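Local coordinates for protein TRAP dicarboxylate transporter-DctP subunit (Desulfovibrio desulfuricans subsp. desulfuricans, PDB 4NHB) that binds sn-glycerol-3-phosphate as a periplasmic solute-binding protein and probably delivers it to a TRAP transporter in the membrane, at residues F127-E132 against V317-A322; H152-K157 against G199-G204; A214-V217 against M221-I224; A282-L285 against N290-E293. All blocks are in the same frame, centred on the assembly; numbering follows the deposited sequence.

Interaction 1. Residues F127-E132 against V317-A322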
loop_
_atom_site.group_PDB
_atom_site.type_symbol
_atom_site.label_atom_id
_atom_site.label_comp_id
_atom_site.label_asym_id
_atom_site.label_seq_id
_atom_site.Cartn_x
_atom_site.Cartn_y
_atom_site.Cartn_z
ATOM N N PHE A 127 3.365 11.254 -8.827
ATOM C CA PHE A 127 2.315 10.322 -9.213
ATOM C C PHE A 127 2.052 10.344 -10.704
ATOM O O PHE A 127 1.863 9.305 -11.331
ATOM C CB PHE A 127 1.023 10.699 -8.498
ATOM C CG PHE A 127 -0.149 9.810 -8.842
ATOM C CD1 PHE A 127 -0.407 8.687 -8.102
ATOM C CD2 PHE A 127 -1.013 10.130 -9.891
ATOM C CE1 PHE A 127 -1.485 7.887 -8.406
ATOM C CE2 PHE A 127 -2.083 9.314 -10.200
ATOM C CZ PHE A 127 -2.318 8.209 -9.462
ATOM N N ASP A 128 1.995 11.543 -11.274
ATOM C CA ASP A 128 1.784 11.672 -12.715
ATOM C C ASP A 128 2.878 10.940 -13.493
ATOM O O ASP A 128 2.571 10.182 -14.411
ATOM C CB ASP A 128 1.759 13.143 -13.140
ATOM C CG ASP A 128 0.506 13.869 -12.686
ATOM O OD1 ASP A 128 -0.384 13.241 -12.087
ATOM O OD2 ASP A 128 0.419 15.090 -12.919
ATOM N N LEU A 129 4.143 11.137 -13.104
ATOM C CA LEU A 129 5.256 10.494 -13.812
ATOM C C LEU A 129 5.170 8.977 -13.701
ATOM O O LEU A 129 5.393 8.278 -14.670
ATOM C CB LEU A 129 6.612 10.984 -13.297
ATOM C CG LEU A 129 6.922 12.432 -13.682
ATOM C CD1 LEU A 129 8.038 12.999 -12.837
ATOM C CD2 LEU A 129 7.297 12.443 -15.152
ATOM N N ILE A 130 4.814 8.482 -12.521
ATOM C CA ILE A 130 4.757 7.049 -12.276
ATOM C C ILE A 130 3.621 6.404 -13.067
ATOM O O ILE A 130 3.748 5.291 -13.541
ATOM C CB ILE A 130 4.548 6.756 -10.756
ATOM C CG1 ILE A 130 5.882 6.863 -10.012
ATOM C CG2 ILE A 130 3.873 5.426 -10.611
ATOM C CD1 ILE A 130 5.779 7.153 -8.478
ATOM N N ASN A 131 2.508 7.128 -13.180
ATOM C CA ASN A 131 1.303 6.636 -13.793
ATOM C C ASN A 131 1.235 6.794 -15.297
ATOM O O ASN A 131 0.379 6.182 -15.943
ATOM C CB ASN A 131 0.114 7.324 -13.148
ATOM C CG ASN A 131 -1.112 6.454 -13.127
ATOM O OD1 ASN A 131 -2.131 6.794 -13.743
ATOM N ND2 ASN A 131 -1.031 5.311 -12.436
ATOM N N GLU A 132 2.121 7.610 -15.866
ATOM C CA GLU A 132 2.160 7.753 -17.320
ATOM C C GLU A 132 2.322 6.411 -17.998
ATOM O O GLU A 132 3.302 5.717 -17.767
ATOM C CB GLU A 132 3.325 8.651 -17.764
ATOM C CG GLU A 132 2.892 10.014 -18.191
ATOM C CD GLU A 132 1.885 9.950 -19.304
ATOM O OE1 GLU A 132 1.988 9.017 -20.137
ATOM O OE2 GLU A 132 0.986 10.816 -19.330
ATOM N N VAL A 317 12.928 0.799 -14.566
ATOM C CA VAL A 317 12.067 1.944 -14.897
ATOM C C VAL A 317 12.828 2.980 -15.714
ATOM O O VAL A 317 13.781 3.581 -15.198
ATOM C CB VAL A 317 11.564 2.641 -13.634
ATOM C CG1 VAL A 317 10.558 3.772 -13.994
ATOM C CG2 VAL A 317 10.920 1.633 -12.698
ATOM N N PRO A 318 12.410 3.183 -16.982
ATOM C CA PRO A 318 13.074 4.067 -17.948
ATOM C C PRO A 318 13.270 5.471 -17.404
ATOM O O PRO A 318 14.365 6.030 -17.526
ATOM C CB PRO A 318 12.100 4.065 -19.133
ATOM C CG PRO A 318 11.484 2.710 -19.099
ATOM C CD PRO A 318 11.323 2.416 -17.622
ATOM N N ASN A 319 12.232 6.017 -16.779
ATOM C CA ASN A 319 12.287 7.380 -16.264
ATOM C C ASN A 319 12.497 7.440 -14.743
ATOM O O ASN A 319 11.958 8.309 -14.100
ATOM C CB ASN A 319 11.020 8.172 -16.680
ATOM C CG ASN A 319 9.723 7.610 -16.064
ATOM O OD1 ASN A 319 9.637 6.427 -15.726
ATOM N ND2 ASN A 319 8.711 8.466 -15.926
ATOM N N ALA A 320 13.293 6.526 -14.180
ATOM C CA ALA A 320 13.480 6.466 -12.727
ATOM C C ALA A 320 14.068 7.762 -12.172
ATOM O O ALA A 320 13.572 8.313 -11.177
ATOM C CB ALA A 320 14.371 5.268 -12.331
ATOM N N GLN A 321 15.121 8.265 -12.804
ATOM C CA GLN A 321 15.743 9.490 -12.295
ATOM C C GLN A 321 14.775 10.654 -12.211
ATOM O O GLN A 321 14.857 11.473 -11.282
ATOM C CB GLN A 321 16.950 9.906 -13.132
ATOM C CG GLN A 321 17.792 10.982 -12.442
ATOM C CD GLN A 321 18.247 10.555 -11.055
ATOM O OE1 GLN A 321 18.940 9.552 -10.900
ATOM N NE2 GLN A 321 17.842 11.301 -10.040
ATOM N N ALA A 322 13.860 10.753 -13.166
ATOM C CA ALA A 322 12.950 11.885 -13.199
ATOM C C ALA A 322 11.954 11.739 -12.061
ATOM O O ALA A 322 11.585 12.705 -11.390
ATOM C CB ALA A 322 12.215 11.944 -14.534
#

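Interaction 2. Residues H152-K157 against G199-G204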
loop_
_atom_site.group_PDB
_atom_site.type_symbol
_atom_site.label_atom_id
_atom_site.label_comp_id
_atom_site.label_asym_id
_atom_site.label_seq_id
_atom_site.Cartn_x
_atom_site.Cartn_y
_atom_site.Cartn_z
ATOM N N HIS A 152 7.183 -1.000 9.832
ATOM C CA HIS A 152 8.018 -1.223 11.010
ATOM C C HIS A 152 8.183 -2.727 11.214
ATOM O O HIS A 152 7.266 -3.504 10.889
ATOM C CB HIS A 152 7.350 -0.605 12.238
ATOM C CG HIS A 152 7.054 0.848 12.066
ATOM N ND1 HIS A 152 8.032 1.752 11.724
ATOM C CD2 HIS A 152 5.897 1.551 12.136
ATOM C CE1 HIS A 152 7.501 2.958 11.630
ATOM N NE2 HIS A 152 6.200 2.863 11.861
ATOM N N PHE A 153 9.330 -3.132 11.752
ATOM C CA PHE A 153 9.589 -4.557 11.976
ATOM C C PHE A 153 8.778 -5.102 13.136
ATOM O O PHE A 153 8.540 -4.407 14.116
ATOM C CB PHE A 153 11.086 -4.817 12.203
ATOM C CG PHE A 153 11.896 -4.603 10.987
ATOM C CD1 PHE A 153 11.930 -5.555 10.005
ATOM C CD2 PHE A 153 12.590 -3.415 10.801
ATOM C CE1 PHE A 153 12.656 -5.360 8.848
ATOM C CE2 PHE A 153 13.303 -3.202 9.657
ATOM C CZ PHE A 153 13.347 -4.185 8.677
ATOM N N TYR A 154 8.321 -6.343 12.986
ATOM C CA TYR A 154 7.758 -7.105 14.081
ATOM C C TYR A 154 8.507 -8.463 14.136
ATOM O O TYR A 154 8.820 -9.029 13.089
ATOM C CB TYR A 154 6.242 -7.329 13.905
ATOM C CG TYR A 154 5.838 -8.010 12.606
ATOM C CD1 TYR A 154 5.770 -9.391 12.526
ATOM C CD2 TYR A 154 5.516 -7.269 11.451
ATOM C CE1 TYR A 154 5.422 -10.011 11.384
ATOM C CE2 TYR A 154 5.157 -7.890 10.306
ATOM C CZ TYR A 154 5.113 -9.274 10.259
ATOM O OH TYR A 154 4.745 -9.960 9.127
ATOM N N SER A 155 8.795 -8.961 15.343
ATOM C CA SER A 155 9.535 -10.217 15.500
ATOM C C SER A 155 9.396 -10.820 16.898
ATOM O O SER A 155 8.980 -10.153 17.846
ATOM C CB SER A 155 11.011 -9.988 15.236
ATOM O OG SER A 155 11.447 -8.875 15.976
ATOM N N LYS A 156 9.799 -12.075 17.029
ATOM C CA LYS A 156 9.755 -12.739 18.336
ATOM C C LYS A 156 10.795 -12.168 19.299
ATOM O O LYS A 156 10.522 -12.024 20.480
ATOM C CB LYS A 156 9.881 -14.257 18.175
ATOM C CG LYS A 156 8.687 -14.822 17.431
ATOM C CD LYS A 156 8.646 -16.329 17.372
ATOM C CE LYS A 156 7.346 -16.785 16.722
ATOM N NZ LYS A 156 7.349 -18.235 16.369
ATOM N N LYS A 157 11.963 -11.815 18.776
ATOM C CA LYS A 157 13.020 -11.200 19.582
ATOM C C LYS A 157 13.512 -9.943 18.869
ATOM O O LYS A 157 13.623 -9.952 17.646
ATOM C CB LYS A 157 14.175 -12.176 19.764
ATOM C CG LYS A 157 13.699 -13.581 20.107
ATOM C CD LYS A 157 14.698 -14.369 20.926
ATOM C CE LYS A 157 15.569 -15.264 20.058
ATOM N NZ LYS A 157 16.421 -16.133 20.919
ATOM N N GLY A 199 -2.066 -17.192 9.279
ATOM C CA GLY A 199 -1.673 -18.592 9.421
ATOM C C GLY A 199 -0.160 -18.760 9.609
ATOM O O GLY A 199 0.297 -19.616 10.384
ATOM N N ALA A 200 0.641 -17.946 8.914
ATOM C CA ALA A 200 2.086 -18.127 8.955
ATOM C C ALA A 200 2.589 -17.818 10.362
ATOM O O ALA A 200 3.423 -18.546 10.935
ATOM C CB ALA A 200 2.749 -17.242 7.943
ATOM N N LEU A 201 2.074 -16.727 10.917
ATOM C CA LEU A 201 2.320 -16.400 12.317
ATOM C C LEU A 201 1.893 -17.532 13.235
ATOM O O LEU A 201 2.697 -18.014 14.055
ATOM C CB LEU A 201 1.569 -15.124 12.703
ATOM C CG LEU A 201 2.258 -13.858 12.176
ATOM C CD1 LEU A 201 1.368 -12.658 12.462
ATOM C CD2 LEU A 201 3.669 -13.677 12.801
ATOM N N ASP A 202 0.641 -17.963 13.100
ATOM C CA ASP A 202 0.095 -19.054 13.940
ATOM C C ASP A 202 0.884 -20.355 13.813
ATOM O O ASP A 202 0.964 -21.112 14.786
ATOM C CB ASP A 202 -1.356 -19.401 13.581
ATOM C CG ASP A 202 -2.356 -18.368 14.063
ATOM O OD1 ASP A 202 -2.021 -17.535 14.933
ATOM O OD2 ASP A 202 -3.494 -18.415 13.563
ATOM N N GLN A 203 1.427 -20.612 12.619
ATOM C CA GLN A 203 2.166 -21.837 12.336
ATOM C C GLN A 203 3.560 -21.884 12.996
ATOM O O GLN A 203 4.081 -22.953 13.244
ATOM C CB GLN A 203 2.308 -22.046 10.829
ATOM C CG GLN A 203 1.074 -22.613 10.136
ATOM C CD GLN A 203 1.197 -22.589 8.615
ATOM O OE1 GLN A 203 2.193 -22.108 8.049
ATOM N NE2 GLN A 203 0.179 -23.115 7.943
ATOM N N GLY A 204 4.180 -20.738 13.237
ATOM C CA GLY A 204 5.309 -20.680 14.154
ATOM C C GLY A 204 6.720 -20.882 13.622
ATOM O O GLY A 204 7.665 -20.963 14.424
HETATM O O HOH W 1 9.959 -18.846 15.063
#

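Interaction 3. Residues A214-V217 against M221-I224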
loop_
_atom_site.group_PDB
_atom_site.type_symbol
_atom_site.label_atom_id
_atom_site.label_comp_id
_atom_site.label_asym_id
_atom_site.label_seq_id
_atom_site.Cartn_x
_atom_site.Cartn_y
_atom_site.Cartn_z
ATOM N N ALA A 214 -1.018 -0.255 11.172
ATOM C CA ALA A 214 -2.416 -0.599 11.009
ATOM C C ALA A 214 -2.578 -2.121 10.867
ATOM O O ALA A 214 -3.502 -2.714 11.404
ATOM C CB ALA A 214 -3.024 0.127 9.776
ATOM N N ASP A 215 -1.653 -2.742 10.154
ATOM C CA ASP A 215 -1.725 -4.178 9.897
ATOM C C ASP A 215 -1.236 -4.958 11.111
ATOM O O ASP A 215 -1.837 -5.972 11.510
ATOM C CB ASP A 215 -0.923 -4.520 8.626
ATOM C CG ASP A 215 -1.623 -4.095 7.344
ATOM O OD1 ASP A 215 -2.820 -3.725 7.432
ATOM O OD2 ASP A 215 -0.957 -4.143 6.245
ATOM N N ILE A 216 -0.183 -4.459 11.751
ATOM C CA ILE A 216 0.327 -5.119 12.938
ATOM C C ILE A 216 -0.732 -5.174 14.029
ATOM O O ILE A 216 -0.886 -6.206 14.669
ATOM C CB ILE A 216 1.573 -4.412 13.471
ATOM C CG1 ILE A 216 2.738 -4.649 12.529
ATOM C CG2 ILE A 216 1.882 -4.864 14.879
ATOM C CD1 ILE A 216 3.872 -3.655 12.721
ATOM N N VAL A 217 -1.480 -4.083 14.235
ATOM C CA VAL A 217 -2.516 -4.084 15.253
ATOM C C VAL A 217 -3.758 -4.847 14.804
ATOM O O VAL A 217 -4.339 -5.609 15.563
ATOM C CB VAL A 217 -2.898 -2.642 15.656
ATOM C CG1 VAL A 217 -4.285 -2.601 16.329
ATOM C CG2 VAL A 217 -1.805 -2.084 16.552
ATOM N N MET A 221 -0.581 -8.914 15.674
ATOM C CA MET A 221 0.702 -9.576 15.474
ATOM C C MET A 221 1.530 -9.583 16.758
ATOM O O MET A 221 2.313 -10.516 16.999
ATOM C CB MET A 221 1.471 -8.884 14.367
ATOM C CG MET A 221 0.787 -8.927 12.952
ATOM S SD MET A 221 2.016 -8.442 11.710
ATOM C CE MET A 221 1.060 -8.223 10.171
ATOM N N TYR A 222 1.335 -8.553 17.579
ATOM C CA TYR A 222 2.155 -8.336 18.790
ATOM C C TYR A 222 1.909 -9.401 19.860
ATOM O O TYR A 222 2.733 -9.574 20.737
ATOM C CB TYR A 222 1.929 -6.928 19.364
ATOM C CG TYR A 222 0.480 -6.597 19.595
ATOM C CD1 TYR A 222 -0.158 -7.008 20.760
ATOM C CD2 TYR A 222 -0.257 -5.878 18.655
ATOM C CE1 TYR A 222 -1.470 -6.730 20.985
ATOM C CE2 TYR A 222 -1.579 -5.593 18.875
ATOM C CZ TYR A 222 -2.185 -6.027 20.053
ATOM O OH TYR A 222 -3.513 -5.764 20.313
ATOM N N GLU A 223 0.813 -10.146 19.734
ATOM C CA GLU A 223 0.535 -11.308 20.575
ATOM C C GLU A 223 1.474 -12.496 20.318
ATOM O O GLU A 223 1.586 -13.391 21.148
ATOM C CB GLU A 223 -0.906 -11.785 20.352
ATOM C CG GLU A 223 -1.954 -10.930 21.067
ATOM C CD GLU A 223 -3.375 -11.373 20.795
ATOM O OE1 GLU A 223 -3.595 -12.303 19.980
ATOM O OE2 GLU A 223 -4.287 -10.766 21.394
ATOM N N ILE A 224 2.096 -12.521 19.147
ATOM C CA ILE A 224 2.966 -13.623 18.734
ATOM C C ILE A 224 4.393 -13.121 18.533
ATOM O O ILE A 224 5.362 -13.777 18.906
ATOM C CB ILE A 224 2.407 -14.284 17.437
ATOM C CG1 ILE A 224 1.076 -14.956 17.754
ATOM C CG2 ILE A 224 3.361 -15.297 16.868
ATOM C CD1 ILE A 224 0.271 -15.326 16.538
#

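Interaction 4. Residues A282-L285 against N290-E293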
loop_
_atom_site.group_PDB
_atom_site.type_symbol
_atom_site.label_atom_id
_atom_site.label_comp_id
_atom_site.label_asym_id
_atom_site.label_seq_id
_atom_site.Cartn_x
_atom_site.Cartn_y
_atom_site.Cartn_z
ATOM N N ALA A 282 0.789 3.288 21.149
ATOM C CA ALA A 282 0.378 3.244 22.534
ATOM C C ALA A 282 -0.089 1.819 22.804
ATOM O O ALA A 282 0.459 1.140 23.666
ATOM C CB ALA A 282 -0.728 4.251 22.796
ATOM N N THR A 283 -1.059 1.366 22.010
ATOM C CA THR A 283 -1.675 0.056 22.168
ATOM C C THR A 283 -0.650 -1.071 22.307
ATOM O O THR A 283 -0.787 -1.933 23.169
ATOM C CB THR A 283 -2.602 -0.263 20.984
ATOM O OG1 THR A 283 -3.647 0.716 20.907
ATOM C CG2 THR A 283 -3.223 -1.622 21.136
ATOM N N ILE A 284 0.367 -1.072 21.454
ATOM C CA ILE A 284 1.432 -2.058 21.556
ATOM C C ILE A 284 2.059 -2.016 22.947
ATOM O O ILE A 284 2.210 -3.049 23.594
ATOM C CB ILE A 284 2.471 -1.844 20.460
ATOM C CG1 ILE A 284 1.812 -2.131 19.098
ATOM C CG2 ILE A 284 3.618 -2.779 20.607
ATOM C CD1 ILE A 284 2.713 -1.941 17.953
ATOM N N LEU A 285 2.374 -0.815 23.420
ATOM C CA LEU A 285 3.097 -0.652 24.683
ATOM C C LEU A 285 2.232 -0.994 25.885
ATOM O O LEU A 285 2.752 -1.374 26.940
ATOM C CB LEU A 285 3.617 0.774 24.832
ATOM C CG LEU A 285 4.729 1.202 23.871
ATOM C CD1 LEU A 285 5.184 2.596 24.225
ATOM C CD2 LEU A 285 5.885 0.237 23.904
ATOM N N ASN A 290 6.668 -4.570 22.841
ATOM C CA ASN A 290 7.793 -3.668 23.011
ATOM C C ASN A 290 8.079 -2.884 21.729
ATOM O O ASN A 290 7.884 -3.381 20.617
ATOM C CB ASN A 290 9.031 -4.461 23.423
ATOM C CG ASN A 290 8.920 -5.040 24.839
ATOM O OD1 ASN A 290 7.909 -4.852 25.529
ATOM N ND2 ASN A 290 9.959 -5.763 25.268
ATOM N N ILE A 291 8.532 -1.648 21.889
ATOM C CA ILE A 291 8.975 -0.875 20.750
ATOM C C ILE A 291 10.436 -0.557 20.921
ATOM O O ILE A 291 10.843 -0.063 21.955
ATOM C CB ILE A 291 8.169 0.435 20.588
ATOM C CG1 ILE A 291 6.695 0.080 20.329
ATOM C CG2 ILE A 291 8.757 1.271 19.465
ATOM C CD1 ILE A 291 5.738 1.270 20.308
ATOM N N HIS A 292 11.206 -0.817 19.882
ATOM C CA HIS A 292 12.630 -0.636 19.933
ATOM C C HIS A 292 13.057 0.390 18.915
ATOM O O HIS A 292 12.314 0.734 17.992
ATOM C CB HIS A 292 13.339 -1.955 19.647
ATOM C CG HIS A 292 12.947 -3.057 20.574
ATOM N ND1 HIS A 292 13.028 -2.942 21.944
ATOM C CD2 HIS A 292 12.462 -4.296 20.328
ATOM C CE1 HIS A 292 12.613 -4.065 22.504
ATOM N NE2 HIS A 292 12.267 -4.904 21.545
ATOM N N GLU A 293 14.286 0.846 19.100
ATOM C CA GLU A 293 14.904 1.834 18.243
ATOM C C GLU A 293 16.134 1.195 17.618
ATOM O O GLU A 293 17.099 0.853 18.320
ATOM C CB GLU A 293 15.302 3.075 19.070
ATOM C CG GLU A 293 15.755 4.241 18.207
ATOM C CD GLU A 293 14.590 5.061 17.677
ATOM O OE1 GLU A 293 13.953 4.642 16.681
ATOM O OE2 GLU A 293 14.313 6.128 18.280
#

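Interaction 1. Residues F127-E132 against V317-A322
L129 lays one branch of its side chain over the start of helix 320-329: its CD1 methyl comes within 3.8 Å of A322 O, a packing contact with the backbone and not a polar one. The bend of the leucine explains the reach. CG stands opposite the carbonyl carbon (chi1 -70°), which sends the isobutyl group out from the helix toward the partner. A second approach runs the other way. The amide of N319 leans over the last turn of helix 125-131, where ND2 lies 3.6 Å from L129 O and 4.2 Å from L129 CB. No hydrogen bond results, so the amide meets the turn through loose van der Waals contact. N319 itself occupies the N-cap position without making a capping bond; instead, the entry into the helix is shaped by a type I turn closed by A320 N to V317 O at 3.2 Å. L129 also packs on I323 and S326 farther along the same helix, which widens the thin seam. The result is a surface contact that joins the C-terminal end of helix 125-131 to the first turn of helix 320-329, the last modelled helix of this TRAP solute-binding protein, well away from the ligand.

Interaction 2. Residues H152-K157 against G199-G204
The end of strand 146-155 and the last turn of helix 197-203 stay well apart in their backbones, with the nearest CA atoms, those of K156 and G204, separated by 10.0 Å, so side chains must bridge the gap. Two do so, in different ways. Y154 leaves the strand toward the helix, and its ring atom CE1 meets the CD2 methyl of L201 at 4.3 Å, obliquely. L201 does not aim its first bond straight at the strand; its branched end swings closer and supplies the methyl. K156 crosses nearer the surface. Its chain is fully extended beyond CG, which carries NZ over to G204 O, 3.4 Å away. A water joins the same two groups: it accepts from K156 NZ at 3.0 Å and can donate to G204 O at 3.2 Å, although that carbonyl competes with other acceptors for the water's protons. G204, with a positive phi of 90°, is the first residue to leave the helix. At the strand's last residue, S155 OG donates to K157 O at 2.9 Å from well above the carbonyl plane, tying the chain locally where it leaves the strand. The strand is held by backbone bonds from Y154 to G209 and from F153 to S229, in the strands on its two flanks. Beyond the helix contact, Y154 rests on I216 and on the ligand-binding R171, so the ring lies between helices 197-203 and 213-218 and touches strand 169-172 of the small second sheet.

Interaction 3. Residues A214-V217 against M221-I224
M221 is the bump, and the hollow is the buried side of the helix turn around I216, made by its carbonyl O, CA and CG1. Extended beyond CG, the methionine runs along helix 213-218, its CB and CG each 3.6 Å from I216 O. Its sulfur then settles against the isoleucine, SD lying 3.9 Å from I216 CG1, while the two side chains cross at about a right angle. The terminal CE reaches on to D215 O at 3.9 Å. Y222 fits a second site, beside V217. Its chi1 of 53° sets the ring between the backbone N and the carbonyl carbon, the crowded position, and this brings the ring edge against V217: CE2 is 4.0 Å from V217 CA, near the ring plane. Between the two bumps lies one backbone bond, M221 N to I216 O at 2.9 Å, with an N-H...O angle of 161°. It links residues five apart, the bond of a six-residue pi-turn, and joins the helix to the 3-10 turn that follows. Chemically, apolar side-chain atoms meet, the methionine also lies against backbone carbonyls, and the one hydrogen bond engages I216 O. D215 instead forms a salt bridge with K37, a ligand-binding lysine, and probably helps to position it beside the bound sn-glycerol-3-phosphate.

Interaction 4. Residues A282-L285 against N290-E293
I291 and L285 meet where the C-terminal end of the long helix 252-286 packs on the strand that follows it, 290-292, in the alpha/beta fold of a type 2 periplasmic binding protein; the strand adds in parallel to strand 227-229. No hydrogen bond links the two segments, and the nearest CA atoms, of L285 and N290, are 5.8 Å apart; across the two segments the contact is apolar. Its conformations are simple. In I291, CG1 lies opposite the carbonyl carbon (chi1 -63°) and the chain continues extended to CD1 (chi2 173°), so that the ethyl arm reaches from the strand toward the helix. L285 has a first torsion of the same kind, and although its CB leaves the helix at an angle to the strand, the branched end bends nearer. The two side chains cross at about a right angle, and the CD2 branch of L285 sits on the ethyl arm, 3.7 Å from I291 CG1. Beside them, I284 directs its shorter branch at the strand: CG2 lies 4.2 Å from I291 CG1. That branch also touches the start of the strand, at 4.2 Å from N290 N. I284 in addition packs on I228, and I291 on L230, so the cluster continues onto strand 227-229 and the loop that follows it. The backbone of N290 bonds to I228 and P226, and that of H292 to I228 and L230, fixing the strand. At the crossing itself, I291 CD1 stands 3.7 Å from L285 CG, wedged against the fork of the leucine.

How the interactions relate
Interactions 2, 3 and 4 form one neighbourhood, while interaction 1 stands alone on the opposite side of the chain's centre, its centre about 34 to 36 Å from theirs. Interactions 2 and 3 are closest, with centres about 9 Å apart, and share a core: Y154 CE2 touches M221 SD at 3.5 Å, and L201 CD1 meets M221 CG at 3.8 Å. Interaction 4 lies about 11 Å from interaction 3, centre to centre, and joins it through Y222 OH and T283 CG2, 4.2 Å apart. The pocket lies nearest interaction 3, where the D215 side chain is about 4 Å from the bound sn-glycerol-3-phosphate, whereas that of Y154 in interaction 2 is about 7 Å away.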